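Long-range contacts in MRG701 (Oryza sativa, PDB 5IN1), which is probably a chromatin-associated protein of the MRG family, whose chromodomain is expected to recognise methylated histone tails: residues A[16-21]-A[39-44]; A[20-25]-A[32-37]. All blocks are in the same frame, centred on the assembly; numbering follows the deposited sequence.

Contact 1. Residues A[16-21]-A[39-44]; sequences LLYEAK and LGWSKS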
loop_
_atom_site.group_PDB
_atom_site.type_symbol
_atom_site.label_atom_id
_atom_site.label_comp_id
_atom_site.label_asym_id
_atom_site.label_seq_id
_atom_site.Cartn_x
_atom_site.Cartn_y
_atom_site.Cartn_z
ATOM N N LEU A 16 9.184 0.953 25.813
ATOM C CA LEU A 16 8.348 -0.215 26.074
ATOM C C LEU A 16 7.339 -0.400 24.952
ATOM O O LEU A 16 7.002 0.550 24.240
ATOM C CB LEU A 16 7.617 -0.096 27.426
ATOM C CG LEU A 16 8.509 0.079 28.656
ATOM C CD1 LEU A 16 7.661 0.255 29.902
ATOM C CD2 LEU A 16 9.412 -1.140 28.805
ATOM N N LEU A 17 6.827 -1.621 24.840
ATOM C CA LEU A 17 5.808 -1.953 23.857
ATOM C C LEU A 17 4.407 -1.948 24.455
ATOM O O LEU A 17 4.179 -2.557 25.502
ATOM C CB LEU A 17 6.096 -3.330 23.263
ATOM C CG LEU A 17 7.280 -3.360 22.288
ATOM C CD1 LEU A 17 7.712 -4.789 22.025
ATOM C CD2 LEU A 17 6.904 -2.647 20.982
ATOM N N TYR A 18 3.464 -1.316 23.752
ATOM C CA TYR A 18 2.076 -1.213 24.218
ATOM C C TYR A 18 1.134 -1.777 23.161
ATOM O O TYR A 18 1.365 -1.617 21.950
ATOM C CB TYR A 18 1.703 0.247 24.511
ATOM C CG TYR A 18 2.590 0.880 25.549
ATOM C CD1 TYR A 18 2.249 0.863 26.893
ATOM C CD2 TYR A 18 3.804 1.457 25.187
ATOM C CE1 TYR A 18 3.082 1.416 27.849
ATOM C CE2 TYR A 18 4.651 2.005 26.144
ATOM C CZ TYR A 18 4.276 1.986 27.457
ATOM O OH TYR A 18 5.115 2.545 28.383
ATOM N N GLU A 19 0.073 -2.441 23.589
ATOM C CA GLU A 19 -0.913 -2.865 22.616
ATOM C C GLU A 19 -1.623 -1.644 22.038
ATOM O O GLU A 19 -1.958 -0.697 22.761
ATOM C CB GLU A 19 -1.918 -3.841 23.227
ATOM C CG GLU A 19 -2.651 -4.608 22.132
ATOM C CD GLU A 19 -3.549 -5.725 22.651
ATOM O OE1 GLU A 19 -3.949 -5.701 23.831
ATOM O OE2 GLU A 19 -3.841 -6.644 21.842
ATOM N N ALA A 20 -1.843 -1.678 20.730
ATOM C CA ALA A 20 -2.490 -0.590 20.015
ATOM C C ALA A 20 -3.379 -1.178 18.951
ATOM O O ALA A 20 -3.246 -2.355 18.613
ATOM C CB ALA A 20 -1.448 0.349 19.382
ATOM N N LYS A 21 -4.275 -0.364 18.407
ATOM C CA LYS A 21 -5.068 -0.805 17.278
ATOM C C LYS A 21 -4.908 0.163 16.111
ATOM O O LYS A 21 -4.857 1.389 16.279
ATOM C CB LYS A 21 -6.532 -0.950 17.661
ATOM C CG LYS A 21 -7.172 0.324 18.095
ATOM C CD LYS A 21 -8.643 0.104 18.396
ATOM C CE LYS A 21 -9.218 1.267 19.185
ATOM N NZ LYS A 21 -9.651 0.854 20.549
ATOM N N LEU A 39 -4.134 1.204 23.379
ATOM C CA LEU A 39 -5.294 0.706 24.130
ATOM C C LEU A 39 -5.216 1.149 25.589
ATOM O O LEU A 39 -4.195 0.949 26.262
ATOM C CB LEU A 39 -5.403 -0.815 24.062
ATOM C CG LEU A 39 -5.495 -1.406 22.659
ATOM C CD1 LEU A 39 -5.886 -2.868 22.727
ATOM C CD2 LEU A 39 -6.471 -0.612 21.789
ATOM N N GLY A 40 -6.312 1.735 26.076
ATOM C CA GLY A 40 -6.384 2.234 27.437
ATOM C C GLY A 40 -5.836 3.641 27.626
ATOM O O GLY A 40 -5.923 4.184 28.731
ATOM N N TRP A 41 -5.280 4.231 26.564
ATOM C CA TRP A 41 -4.716 5.582 26.644
ATOM C C TRP A 41 -5.688 6.621 26.116
ATOM O O TRP A 41 -6.634 6.288 25.415
ATOM C CB TRP A 41 -3.415 5.681 25.845
ATOM C CG TRP A 41 -2.226 5.078 26.494
ATOM C CD1 TRP A 41 -2.212 4.165 27.513
ATOM C CD2 TRP A 41 -0.855 5.359 26.183
ATOM N NE1 TRP A 41 -0.915 3.859 27.849
ATOM C CE2 TRP A 41 -0.064 4.578 27.050
ATOM C CE3 TRP A 41 -0.224 6.213 25.277
ATOM C CZ2 TRP A 41 1.329 4.600 27.014
ATOM C CZ3 TRP A 41 1.161 6.234 25.246
ATOM C CH2 TRP A 41 1.922 5.437 26.120
ATOM N N SER A 42 -5.433 7.881 26.455
ATOM C CA SER A 42 -6.197 9.000 25.917
ATOM C C SER A 42 -6.154 9.018 24.393
ATOM O O SER A 42 -5.127 8.693 23.794
ATOM C CB SER A 42 -5.643 10.324 26.456
ATOM O OG SER A 42 -6.236 11.434 25.809
ATOM N N LYS A 43 -7.253 9.431 23.770
ATOM C CA LYS A 43 -7.297 9.636 22.326
ATOM C C LYS A 43 -6.325 10.734 21.885
ATOM O O LYS A 43 -5.924 10.765 20.723
ATOM C CB LYS A 43 -8.716 9.984 21.870
ATOM C CG LYS A 43 -9.775 8.947 22.202
ATOM C CD LYS A 43 -9.447 7.569 21.615
ATOM C CE LYS A 43 -9.650 7.505 20.105
ATOM N NZ LYS A 43 -9.430 6.146 19.560
ATOM N N SER A 44 -5.939 11.616 22.806
ATOM C CA SER A 44 -4.896 12.615 22.554
ATOM C C SER A 44 -3.612 12.008 22.003
ATOM O O SER A 44 -2.889 12.665 21.252
ATOM C CB SER A 44 -4.562 13.393 23.832
ATOM O OG SER A 44 -5.621 14.263 24.193
#

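Contact 2. Residues A[20-25]-A[32-37]; sequences AKVQKS and WRYHVH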
loop_
_atom_site.group_PDB
_atom_site.type_symbol
_atom_site.label_atom_id
_atom_site.label_comp_id
_atom_site.label_asym_id
_atom_site.label_seq_id
_atom_site.Cartn_x
_atom_site.Cartn_y
_atom_site.Cartn_z
ATOM N N ALA A 20 -1.843 -1.678 20.730
ATOM C CA ALA A 20 -2.490 -0.590 20.015
ATOM C C ALA A 20 -3.379 -1.178 18.951
ATOM O O ALA A 20 -3.246 -2.355 18.613
ATOM C CB ALA A 20 -1.448 0.349 19.382
ATOM N N LYS A 21 -4.275 -0.364 18.407
ATOM C CA LYS A 21 -5.068 -0.805 17.278
ATOM C C LYS A 21 -4.908 0.163 16.111
ATOM O O LYS A 21 -4.857 1.389 16.279
ATOM C CB LYS A 21 -6.532 -0.950 17.661
ATOM C CG LYS A 21 -7.172 0.324 18.095
ATOM C CD LYS A 21 -8.643 0.104 18.396
ATOM C CE LYS A 21 -9.218 1.267 19.185
ATOM N NZ LYS A 21 -9.651 0.854 20.549
ATOM N N VAL A 22 -4.829 -0.404 14.918
ATOM C CA VAL A 22 -4.732 0.388 13.700
ATOM C C VAL A 22 -6.106 0.943 13.331
ATOM O O VAL A 22 -7.047 0.179 13.129
ATOM C CB VAL A 22 -4.176 -0.455 12.543
ATOM C CG1 VAL A 22 -4.160 0.369 11.249
ATOM C CG2 VAL A 22 -2.798 -0.966 12.882
ATOM N N GLN A 23 -6.214 2.264 13.283
ATOM C CA GLN A 23 -7.454 2.957 12.926
ATOM C C GLN A 23 -7.543 3.164 11.419
ATOM O O GLN A 23 -8.621 3.056 10.839
ATOM C CB GLN A 23 -7.542 4.311 13.627
ATOM C CG GLN A 23 -7.617 4.232 15.143
ATOM C CD GLN A 23 -7.339 5.567 15.796
ATOM O OE1 GLN A 23 -6.340 6.224 15.489
ATOM N NE2 GLN A 23 -8.216 5.983 16.698
ATOM N N LYS A 24 -6.409 3.480 10.797
ATOM C CA LYS A 24 -6.339 3.756 9.361
ATOM C C LYS A 24 -4.959 3.379 8.841
ATOM O O LYS A 24 -3.971 3.548 9.547
ATOM C CB LYS A 24 -6.638 5.238 9.086
ATOM C CG LYS A 24 -8.132 5.580 9.146
ATOM C CD LYS A 24 -8.428 7.072 8.993
ATOM C CE LYS A 24 -9.696 7.458 9.765
ATOM N NZ LYS A 24 -10.844 7.842 8.889
ATOM N N SER A 25 -4.897 2.872 7.610
ATOM C CA SER A 25 -3.639 2.563 6.934
ATOM C C SER A 25 -3.593 3.331 5.618
ATOM O O SER A 25 -4.583 3.370 4.882
ATOM C CB SER A 25 -3.500 1.061 6.659
ATOM O OG SER A 25 -3.703 0.284 7.837
ATOM N N TRP A 32 4.119 2.692 4.008
ATOM C CA TRP A 32 2.894 2.608 4.790
ATOM C C TRP A 32 2.966 3.498 6.035
ATOM O O TRP A 32 3.993 3.543 6.721
ATOM C CB TRP A 32 2.620 1.159 5.207
ATOM C CG TRP A 32 2.058 0.313 4.096
ATOM C CD1 TRP A 32 2.732 -0.601 3.330
ATOM C CD2 TRP A 32 0.707 0.318 3.622
ATOM N NE1 TRP A 32 1.880 -1.161 2.410
ATOM C CE2 TRP A 32 0.633 -0.617 2.558
ATOM C CE3 TRP A 32 -0.441 1.024 3.980
ATOM C CZ2 TRP A 32 -0.552 -0.869 1.861
ATOM C CZ3 TRP A 32 -1.619 0.774 3.296
ATOM C CH2 TRP A 32 -1.661 -0.165 2.232
ATOM N N ARG A 33 1.877 4.203 6.332
ATOM C CA ARG A 33 1.731 4.823 7.652
ATOM C C ARG A 33 0.418 4.377 8.261
ATOM O O ARG A 33 -0.532 4.031 7.548
ATOM C CB ARG A 33 1.810 6.356 7.587
ATOM C CG ARG A 33 0.687 7.038 6.819
ATOM C CD ARG A 33 0.813 8.551 6.937
ATOM N NE ARG A 33 -0.388 9.250 6.472
ATOM C CZ ARG A 33 -0.673 10.514 6.765
ATOM N NH1 ARG A 33 0.152 11.221 7.530
ATOM N NH2 ARG A 33 -1.784 11.072 6.287
ATOM N N TYR A 34 0.376 4.368 9.588
ATOM C CA TYR A 34 -0.721 3.788 10.337
ATOM C C TYR A 34 -1.143 4.751 11.428
ATOM O O TYR A 34 -0.303 5.189 12.220
ATOM C CB TYR A 34 -0.299 2.458 10.954
ATOM C CG TYR A 34 0.256 1.468 9.956
ATOM C CD1 TYR A 34 -0.594 0.717 9.159
ATOM C CD2 TYR A 34 1.619 1.294 9.797
ATOM C CE1 TYR A 34 -0.089 -0.190 8.232
ATOM C CE2 TYR A 34 2.124 0.391 8.889
ATOM C CZ TYR A 34 1.265 -0.356 8.118
ATOM O OH TYR A 34 1.772 -1.254 7.198
ATOM N N HIS A 35 -2.430 5.068 11.484
ATOM C CA HIS A 35 -2.936 5.915 12.551
ATOM C C HIS A 35 -3.388 4.957 13.626
ATOM O O HIS A 35 -4.281 4.147 13.394
ATOM C CB HIS A 35 -4.084 6.828 12.087
ATOM C CG HIS A 35 -4.255 8.057 12.924
ATOM N ND1 HIS A 35 -5.096 8.110 14.019
ATOM C CD2 HIS A 35 -3.689 9.289 12.830
ATOM C CE1 HIS A 35 -5.044 9.317 14.555
ATOM N NE2 HIS A 35 -4.202 10.051 13.854
ATOM N N VAL A 36 -2.738 5.022 14.785
ATOM C CA VAL A 36 -2.981 4.042 15.834
ATOM C C VAL A 36 -3.545 4.678 17.090
ATOM O O VAL A 36 -3.292 5.845 17.383
ATOM C CB VAL A 36 -1.687 3.264 16.188
ATOM C CG1 VAL A 36 -1.166 2.504 14.952
ATOM C CG2 VAL A 36 -0.604 4.186 16.795
ATOM N N HIS A 37 -4.330 3.878 17.814
ATOM C CA HIS A 37 -4.808 4.220 19.142
ATOM C C HIS A 37 -4.157 3.257 20.141
ATOM O O HIS A 37 -4.196 2.053 19.923
ATOM C CB HIS A 37 -6.341 4.124 19.217
ATOM C CG HIS A 37 -6.868 4.236 20.616
ATOM N ND1 HIS A 37 -6.814 5.412 21.323
ATOM C CD2 HIS A 37 -7.406 3.316 21.452
ATOM C CE1 HIS A 37 -7.303 5.221 22.537
ATOM N NE2 HIS A 37 -7.677 3.956 22.640
#

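Contact 1. Residues A[16-21]-A[39-44]
A tryptophan from a loop drives one corner of its six-membered ring into the face of a strand tyrosine: Trp41 CZ2 stands over Tyr18, 3.7 Å from Tyr18 CE1 and displaced toward the rim of the phenol ring. The pair is edge-to-face, the edge belonging to Trp41, with the ring planes at 55° and the centroids 4.9 Å apart. Each ring swings out beside its own backbone N, CG lying anti to the carbonyl carbon, and Trp41 CZ2 comes to lie over the Tyr18 ring. His13, Tyr38 and Trp45 also meet the Trp41 ring. In the SH3-like barrel of MRG chromodomains an aromatic cluster of this kind is consistent with a cage for a methylated lysine.

A single backbone bond, from Leu39 N to Glu19 O at 3.0 Å and nearly straight at the hydrogen (165°), joins the start of the loop to strand 16-28, just past the end of strand 31-38. Leu39 then spreads its two methyl groups along strand 16-28. Its CD1 rests on the extended side chain of Glu19, 3.6 Å from Glu19 OE1, while CD2 lies against the aliphatic part of Lys21. The lysine chain turns at its last torsion (chi4 -115°), so that Lys21 NZ comes back to 3.7 Å from Leu39 CD2. Farther along the loop, Lys43 forms a salt bridge with Asp46, its NZ 5.4 Å from Lys21 NZ.

Contact 2. Residues A[20-25]-A[32-37]
Gln23 and His35 meet with amide and imidazole planes only 18° apart, and His35 ND1 donates to Gln23 OE1 at 2.7 Å, the oxygen lying near the plane of the ring. The pairing sits at a classic beta bulge in the antiparallel hairpin of strands 16-28 and 31-38: two residues, Gln23 and Lys24, stand opposite the single residue His35. Gln23 N approaches His35 O almost in line with the carbonyl at 2.7 Å, whereas Lys24 N reaches the same oxygen by a weak bond of 3.4 Å. Ahead of the bulge, Lys21 and His37 form a hydrogen-bonded pair with bonds in both directions.

The His37 side chain runs beside that of Lys21 in the same direction, its CG set anti to N (chi1 170°), and Lys21 CE lies 3.6 Å from His37 CD2. The amide of Gln23 crosses His37 at a slant, bringing Gln23 NE2 to 3.6 Å from His37 CB. Asp46 accepts from both Gln23 NE2 and His37 ND1, tying the two side chains to one carboxylate.

On the other face of the sheet, Val22 and Val36 form a non-hydrogen-bonded pair, and Val22 CG1 slants across to Tyr34. Ser25 OG, hydrogen-bonded to Phe3 O, lies in the plane of the Tyr34 ring at its edge, 3.4 Å from Tyr34 CD1.

Overall arrangement
From the N terminus, strand 8-13 leads into strand 16-28, the first partner in both contacts. The chain reverses after residue 28, and contact 2 closes the hairpin by returning strand 31-38 alongside residues 20-25. The chain then runs on from residue 38 into the loop before strand 47-50, where contact 1 brings residues 39-44 back to 16-21. Contact 2 is therefore nested within contact 1, the two sharing Ala20 and Lys21, with centres about 11 Å apart. Contact 2 holds the hairpin strands together, and contact 1 fastens the following loop onto strand 16-28. Lys43 lies against Gln23 and His37, so the loop segment of contact 1 meets contact 2 directly.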